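PDB 3HYO: pyridoxal kinase from Lactobacillus plantarum, which probably transfers the gamma-phosphate of ATP to the 5'-hydroxyl of pyridoxal, a step of vitamin B6 salvage. Local coordinates for residues A[136-141]-A[174-179]; A[185-190]-A[203-208]. One frame throughout, in Å; residues are numbered along the deposited sequence.

Interaction 1 of 2, residues A[136-141]-A[174-179]; sequences DVILPN and AHAVIT. With ADP (adenosine-5'-diphosphate), chain B.
Thr179 touches Leu139 and Pro140 across the contact and also binds the nucleotide. Its OG1, set between the backbone N and carbonyl carbon (chi1 52°), gives a hydrogen bond to O1A of ADP at 3.1 Å. The carbonyl O of Thr179 accepts a short hydrogen bond, 2.5 Å, from the ribose hydroxyl O3' of ADP. The same torsion turns Thr179 CG2 back to CB of Leu139, 3.6 Å away, where the two side chains cross at about a right angle. Behind this lies a parallel strand pair, 137-138 beside the start of 175-183, inside the mixed central sheet of the ribokinase-like fold. Ile138 grips the partner strand twice: its N donates to His175 O (3.0 Å) and its O accepts from Val177 N (2.9 Å). Past the paired residues the chains stay joined where Thr179 N reaches Pro140 O, a less straight bond of 140° at the hydrogen. Leu139 CD2 packs against CB of Val177 at 3.9 Å, the two side chains lying alongside each other and pointing the same way. Helix 213-225 packs on Val137, Leu139 and Thr179, while helix 159-167 backs Ala176 and Ile178. Farther out, Asn141, at the N-cap position, caps the following helix with OD1 to Glu144 N.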
loop_
_atom_site.group_PDB
_atom_site.type_symbol
_atom_site.label_atom_id
_atom_site.label_comp_id
_atom_site.label_asym_id
_atom_site.label_seq_id
_atom_site.Cartn_x
_atom_site.Cartn_y
_atom_site.Cartn_z
ATOM N N ASP A 136 7.137 -3.863 9.086
ATOM C CA ASP A 136 6.294 -4.752 9.905
ATOM C C ASP A 136 5.298 -5.554 9.061
ATOM O O ASP A 136 4.968 -6.719 9.369
ATOM C CB ASP A 136 5.570 -3.905 10.942
ATOM C CG ASP A 136 6.528 -3.206 11.886
ATOM O OD1 ASP A 136 6.566 -1.953 11.917
ATOM O OD2 ASP A 136 7.246 -3.924 12.625
ATOM N N VAL A 137 4.808 -4.931 7.996
ATOM C CA VAL A 137 3.820 -5.553 7.104
ATOM C C VAL A 137 4.136 -5.173 5.668
ATOM O O VAL A 137 4.427 -3.994 5.371
ATOM C CB VAL A 137 2.351 -5.114 7.477
ATOM C CG1 VAL A 137 1.325 -5.596 6.426
ATOM C CG2 VAL A 137 1.921 -5.600 8.884
ATOM N N ILE A 138 4.097 -6.136 4.756
ATOM C CA ILE A 138 4.145 -5.813 3.335
ATOM C C ILE A 138 2.879 -6.314 2.657
ATOM O O ILE A 138 2.293 -7.331 3.098
ATOM C CB ILE A 138 5.420 -6.332 2.603
ATOM C CG1 ILE A 138 5.479 -7.894 2.631
ATOM C CG2 ILE A 138 6.686 -5.639 3.198
ATOM C CD1 ILE A 138 6.502 -8.519 1.641
ATOM N N LEU A 139 2.434 -5.626 1.615
ATOM C CA LEU A 139 1.196 -6.013 0.957
ATOM C C LEU A 139 1.371 -6.198 -0.542
ATOM O O LEU A 139 0.821 -5.429 -1.331
ATOM C CB LEU A 139 0.101 -4.978 1.230
ATOM C CG LEU A 139 -0.011 -4.475 2.671
ATOM C CD1 LEU A 139 -0.632 -3.086 2.708
ATOM C CD2 LEU A 139 -0.814 -5.449 3.519
ATOM N N PRO A 140 2.128 -7.215 -0.942
ATOM C CA PRO A 140 2.259 -7.482 -2.359
ATOM C C PRO A 140 0.995 -8.142 -2.912
ATOM O O PRO A 140 0.315 -8.880 -2.183
ATOM C CB PRO A 140 3.404 -8.507 -2.416
ATOM C CG PRO A 140 3.334 -9.193 -1.116
ATOM C CD PRO A 140 3.006 -8.103 -0.141
ATOM N N ASN A 141 0.724 -7.908 -4.185
ATOM C CA ASN A 141 -0.146 -8.807 -4.924
ATOM C C ASN A 141 0.604 -10.074 -5.316
ATOM O O ASN A 141 1.793 -10.192 -5.087
ATOM C CB ASN A 141 -0.783 -8.130 -6.146
ATOM C CG ASN A 141 0.214 -7.745 -7.234
ATOM O OD1 ASN A 141 1.230 -8.407 -7.463
ATOM N ND2 ASN A 141 -0.101 -6.665 -7.947
ATOM N N ALA A 174 7.374 -9.904 11.639
ATOM C CA ALA A 174 6.731 -9.099 10.571
ATOM C C ALA A 174 5.860 -10.007 9.703
ATOM O O ALA A 174 5.959 -11.235 9.802
ATOM C CB ALA A 174 7.785 -8.373 9.724
ATOM N N HIS A 175 5.002 -9.425 8.854
ATOM C CA HIS A 175 4.007 -10.196 8.128
ATOM C C HIS A 175 3.982 -9.871 6.647
ATOM O O HIS A 175 3.932 -8.691 6.279
ATOM C CB HIS A 175 2.615 -9.904 8.697
ATOM C CG HIS A 175 2.515 -10.071 10.177
ATOM N ND1 HIS A 175 2.385 -11.308 10.776
ATOM C CD2 HIS A 175 2.504 -9.161 11.180
ATOM C CE1 HIS A 175 2.286 -11.147 12.086
ATOM N NE2 HIS A 175 2.367 -9.857 12.357
ATOM N N ALA A 176 4.017 -10.912 5.813
ATOM C CA ALA A 176 3.813 -10.797 4.376
ATOM C C ALA A 176 2.332 -11.099 4.148
ATOM O O ALA A 176 1.841 -12.153 4.556
ATOM C CB ALA A 176 4.681 -11.793 3.613
ATOM N N VAL A 177 1.614 -10.137 3.583
ATOM C CA VAL A 177 0.179 -10.337 3.313
ATOM C C VAL A 177 -0.021 -10.198 1.823
ATOM O O VAL A 177 0.233 -9.122 1.243
ATOM C CB VAL A 177 -0.721 -9.324 4.102
ATOM C CG1 VAL A 177 -2.202 -9.581 3.781
ATOM C CG2 VAL A 177 -0.458 -9.403 5.611
ATOM N N ILE A 178 -0.475 -11.270 1.181
ATOM C CA ILE A 178 -0.753 -11.198 -0.248
ATOM C C ILE A 178 -2.203 -10.751 -0.416
ATOM O O ILE A 178 -3.065 -11.317 0.212
ATOM C CB ILE A 178 -0.452 -12.526 -0.985
ATOM C CG1 ILE A 178 1.033 -12.877 -0.845
ATOM C CG2 ILE A 178 -0.883 -12.435 -2.456
ATOM C CD1 ILE A 178 1.418 -14.214 -1.516
ATOM N N THR A 179 -2.464 -9.733 -1.249
ATOM C CA THR A 179 -3.726 -8.945 -1.124
ATOM C C THR A 179 -4.873 -9.106 -2.144
ATOM O O THR A 179 -5.979 -8.545 -1.945
ATOM C CB THR A 179 -3.429 -7.449 -1.141
ATOM O OG1 THR A 179 -2.627 -7.182 -2.296
ATOM C CG2 THR A 179 -2.705 -7.012 0.153
HETATM P PB ADP B . -4.625 -2.949 -6.330
HETATM O O1B ADP B . -4.745 -3.592 -7.631
HETATM O O2B ADP B . -3.383 -3.234 -5.625
HETATM O O3B ADP B . -5.054 -1.577 -6.473
HETATM P PA ADP B . -5.760 -5.134 -4.755
HETATM O O1A ADP B . -4.757 -5.488 -3.737
HETATM O O2A ADP B . -5.986 -5.969 -5.932
HETATM O O3A ADP B . -5.570 -3.611 -5.258
HETATM O "O5'" ADP B . -7.156 -4.818 -4.078
HETATM C "C5'" ADP B . -7.141 -4.371 -2.781
HETATM C "C4'" ADP B . -8.404 -4.910 -2.157
HETATM O "O4'" ADP B . -9.509 -4.185 -2.584
HETATM C "C3'" ADP B . -8.701 -6.373 -2.489
HETATM O "O3'" ADP B . -8.051 -7.121 -1.549
HETATM C "C2'" ADP B . -10.144 -6.409 -2.181
HETATM O "O2'" ADP B . -10.217 -6.278 -0.783
HETATM C "C1'" ADP B . -10.612 -5.072 -2.725
HETATM N N9 ADP B . -11.140 -5.213 -4.103
HETATM C C8 ADP B . -10.492 -4.963 -5.214
HETATM N N7 ADP B . -11.237 -5.172 -6.281
HETATM C C5 ADP B . -12.397 -5.593 -5.867
HETATM C C6 ADP B . -13.650 -6.016 -6.529
HETATM N N6 ADP B . -13.782 -6.012 -7.870
HETATM N N1 ADP B . -14.602 -6.408 -5.695
HETATM C C2 ADP B . -14.483 -6.400 -4.374
HETATM N N3 ADP B . -13.401 -6.031 -3.703
HETATM C C4 ADP B . -12.340 -5.616 -4.408
#

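Interaction 2 of 2, residues A[185-190]-A[203-208]; sequences DQIGCA and ARRLPG. With ADP (adenosine-5'-diphosphate), chain B.
Ile187, packed against Arg205, lies over one face of the adenine with its CG2 3.6 Å from N3 of ADP, while Leu206 stands at the N1 edge. Ile187 CD1 sits at the edge of the Arg205 guanidinium. Asp185 OD1 lies over one face of the Arg204 guanidinium, and Asp185 OD2 forms a salt bridge to Arg204 NH1 at 3.3 Å, the two planes 43° apart. These side chains stand at the end of the beta hairpin of strands 186-192 and 198-204. There Ile187 and Ala203 form a hydrogen-bonded antiparallel pair, Ile187 N to Ala203 O at 2.9 Å and Ala203 N back to Ile187 O. Arg205 N reaches Asp185 O in the carbonyl plane (2.8 Å), and that oxygen also takes a hydrogen from a water bridging to Arg205 O. Gln186 bends at chi2 (-130°), laying its amide along Ala203, with Gln186 OE1 3.5 Å from Ala203 CA. Shortened to an alanine, Gln186 loses its amide, and the Ala203 backbone is likely to lose the packing of CD and OE1. Leu206 N donates to N1 of ADP and Leu206 O accepts from N6 of ADP, both at 2.8 Å. This pattern matches adenine and would be reversed by guanine, consistent with a kinase using ATP.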
loop_
_atom_site.group_PDB
_atom_site.type_symbol
_atom_site.label_atom_id
_atom_site.label_comp_id
_atom_site.label_asym_id
_atom_site.label_seq_id
_atom_site.Cartn_x
_atom_site.Cartn_y
_atom_site.Cartn_z
ATOM N N ASP A 185 -15.828 -17.231 -5.140
ATOM C CA ASP A 185 -16.422 -15.915 -5.464
ATOM C C ASP A 185 -15.841 -14.781 -4.602
ATOM O O ASP A 185 -16.329 -13.648 -4.651
ATOM C CB ASP A 185 -17.953 -15.941 -5.380
ATOM C CG ASP A 185 -18.458 -16.755 -4.214
ATOM O OD1 ASP A 185 -17.874 -16.690 -3.124
ATOM O OD2 ASP A 185 -19.447 -17.493 -4.393
ATOM N N GLN A 186 -14.786 -15.084 -3.859
ATOM C CA GLN A 186 -14.198 -14.125 -2.964
ATOM C C GLN A 186 -12.886 -13.537 -3.455
ATOM O O GLN A 186 -12.175 -14.161 -4.206
ATOM C CB GLN A 186 -13.973 -14.743 -1.614
ATOM C CG GLN A 186 -15.192 -15.230 -0.898
ATOM C CD GLN A 186 -15.251 -14.733 0.478
ATOM O OE1 GLN A 186 -16.132 -14.055 0.796
ATOM N NE2 GLN A 186 -14.249 -15.055 1.308
ATOM N N ILE A 187 -12.587 -12.340 -2.957
ATOM C CA ILE A 187 -11.274 -11.717 -3.185
ATOM C C ILE A 187 -10.792 -11.231 -1.823
ATOM O O ILE A 187 -11.594 -10.743 -1.017
ATOM C CB ILE A 187 -11.325 -10.552 -4.245
ATOM C CG1 ILE A 187 -9.911 -10.057 -4.639
ATOM C CG2 ILE A 187 -12.265 -9.450 -3.832
ATOM C CD1 ILE A 187 -9.951 -8.957 -5.730
ATOM N N GLY A 188 -9.506 -11.392 -1.535
ATOM C CA GLY A 188 -9.033 -10.998 -0.214
ATOM C C GLY A 188 -7.552 -11.203 0.011
ATOM O O GLY A 188 -6.794 -11.275 -0.948
ATOM N N CYS A 189 -7.187 -11.304 1.290
ATOM C CA CYS A 189 -5.806 -11.304 1.793
ATOM C C CYS A 189 -5.443 -12.666 2.355
ATOM O O CYS A 189 -6.268 -13.294 3.013
ATOM C CB CYS A 189 -5.695 -10.290 2.928
ATOM S SG CYS A 189 -5.751 -8.548 2.349
ATOM N N ALA A 190 -4.199 -13.091 2.127
ATOM C CA ALA A 190 -3.702 -14.375 2.649
ATOM C C ALA A 190 -2.391 -14.111 3.369
ATOM O O ALA A 190 -1.523 -13.378 2.843
ATOM C CB ALA A 190 -3.495 -15.384 1.511
ATOM N N ALA A 203 -13.921 -11.181 0.884
ATOM C CA ALA A 203 -15.284 -10.674 0.795
ATOM C C ALA A 203 -15.685 -10.927 -0.631
ATOM O O ALA A 203 -14.841 -11.149 -1.505
ATOM C CB ALA A 203 -15.332 -9.171 1.108
ATOM N N ARG A 204 -16.984 -10.914 -0.880
ATOM C CA ARG A 204 -17.490 -11.285 -2.198
ATOM C C ARG A 204 -17.032 -10.310 -3.270
ATOM O O ARG A 204 -17.247 -9.097 -3.163
ATOM C CB ARG A 204 -19.020 -11.395 -2.151
ATOM C CG ARG A 204 -19.619 -12.134 -3.334
ATOM C CD ARG A 204 -21.112 -12.403 -3.040
ATOM N NE ARG A 204 -21.275 -13.371 -1.955
ATOM C CZ ARG A 204 -21.497 -14.679 -2.104
ATOM N NH1 ARG A 204 -21.632 -15.212 -3.311
ATOM N NH2 ARG A 204 -21.602 -15.457 -1.026
ATOM N N ARG A 205 -16.375 -10.835 -4.292
ATOM C CA ARG A 205 -15.839 -9.999 -5.372
ATOM C C ARG A 205 -16.970 -9.329 -6.159
ATOM O O ARG A 205 -17.955 -9.995 -6.517
ATOM C CB ARG A 205 -14.990 -10.852 -6.311
ATOM C CG ARG A 205 -14.267 -10.048 -7.355
ATOM C CD ARG A 205 -13.225 -10.867 -8.038
ATOM N NE ARG A 205 -12.521 -10.072 -9.045
ATOM C CZ ARG A 205 -12.679 -10.219 -10.362
ATOM N NH1 ARG A 205 -13.526 -11.131 -10.841
ATOM N NH2 ARG A 205 -11.992 -9.450 -11.210
ATOM N N LEU A 206 -16.820 -8.025 -6.441
ATOM C CA LEU A 206 -17.814 -7.261 -7.203
ATOM C C LEU A 206 -17.351 -7.067 -8.640
ATOM O O LEU A 206 -16.139 -7.038 -8.907
ATOM C CB LEU A 206 -18.097 -5.902 -6.510
ATOM C CG LEU A 206 -18.440 -6.040 -5.006
ATOM C CD1 LEU A 206 -18.730 -4.681 -4.387
ATOM C CD2 LEU A 206 -19.626 -7.006 -4.725
ATOM N N PRO A 207 -18.304 -6.922 -9.584
ATOM C CA PRO A 207 -17.914 -6.840 -10.989
ATOM C C PRO A 207 -17.139 -5.567 -11.297
ATOM O O PRO A 207 -17.415 -4.510 -10.716
ATOM C CB PRO A 207 -19.260 -6.801 -11.732
ATOM C CG PRO A 207 -20.239 -6.248 -10.716
ATOM C CD PRO A 207 -19.772 -6.826 -9.413
ATOM N N GLY A 208 -16.182 -5.676 -12.209
ATOM C CA GLY A 208 -15.485 -4.501 -12.717
ATOM C C GLY A 208 -14.088 -4.416 -12.142
ATOM O O GLY A 208 -13.705 -5.226 -11.292
HETATM P PB ADP B . -4.625 -2.949 -6.330
HETATM O O1B ADP B . -4.745 -3.592 -7.631
HETATM O O2B ADP B . -3.383 -3.234 -5.625
HETATM O O3B ADP B . -5.054 -1.577 -6.473
HETATM P PA ADP B . -5.760 -5.134 -4.755
HETATM O O1A ADP B . -4.757 -5.488 -3.737
HETATM O O2A ADP B . -5.986 -5.969 -5.932
HETATM O O3A ADP B . -5.570 -3.611 -5.258
HETATM O "O5'" ADP B . -7.156 -4.818 -4.078
HETATM C "C5'" ADP B . -7.141 -4.371 -2.781
HETATM C "C4'" ADP B . -8.404 -4.910 -2.157
HETATM O "O4'" ADP B . -9.509 -4.185 -2.584
HETATM C "C3'" ADP B . -8.701 -6.373 -2.489
HETATM O "O3'" ADP B . -8.051 -7.121 -1.549
HETATM C "C2'" ADP B . -10.144 -6.409 -2.181
HETATM O "O2'" ADP B . -10.217 -6.278 -0.783
HETATM C "C1'" ADP B . -10.612 -5.072 -2.725
HETATM N N9 ADP B . -11.140 -5.213 -4.103
HETATM C C8 ADP B . -10.492 -4.963 -5.214
HETATM N N7 ADP B . -11.237 -5.172 -6.281
HETATM C C5 ADP B . -12.397 -5.593 -5.867
HETATM C C6 ADP B . -13.650 -6.016 -6.529
HETATM N N6 ADP B . -13.782 -6.012 -7.870
HETATM N N1 ADP B . -14.602 -6.408 -5.695
HETATM C C2 ADP B . -14.483 -6.400 -4.374
HETATM N N3 ADP B . -13.401 -6.031 -3.703
HETATM C C4 ADP B . -12.340 -5.616 -4.408
HETATM O O HOH W 1 -18.170 -12.712 -6.530
#

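How the interactions relate
Interactions 1 and 2 show how neighbouring strands and the loop after them hold separate parts of one nucleotide. Their centres are about 17 Å apart, yet strands 175-183 and 186-192 are neighbours, and the contacts meet directly: Ala190 N lies 2.8 Å from Ile178 O, a probable hydrogen bond, and Val177 CG1 packs on Cys189 CB at 3.7 Å. Interaction 1 holds the ribose and alpha-phosphate, with the Thr179 side chain about 4 Å from the bound magnesium ion; interaction 2 holds the adenine, with the Ile187 side chain about 10 Å from that metal. Thr213, Gly214 and Asn239 also hydrogen-bond ADP, in a site that runs from buried strands to the surface hairpin.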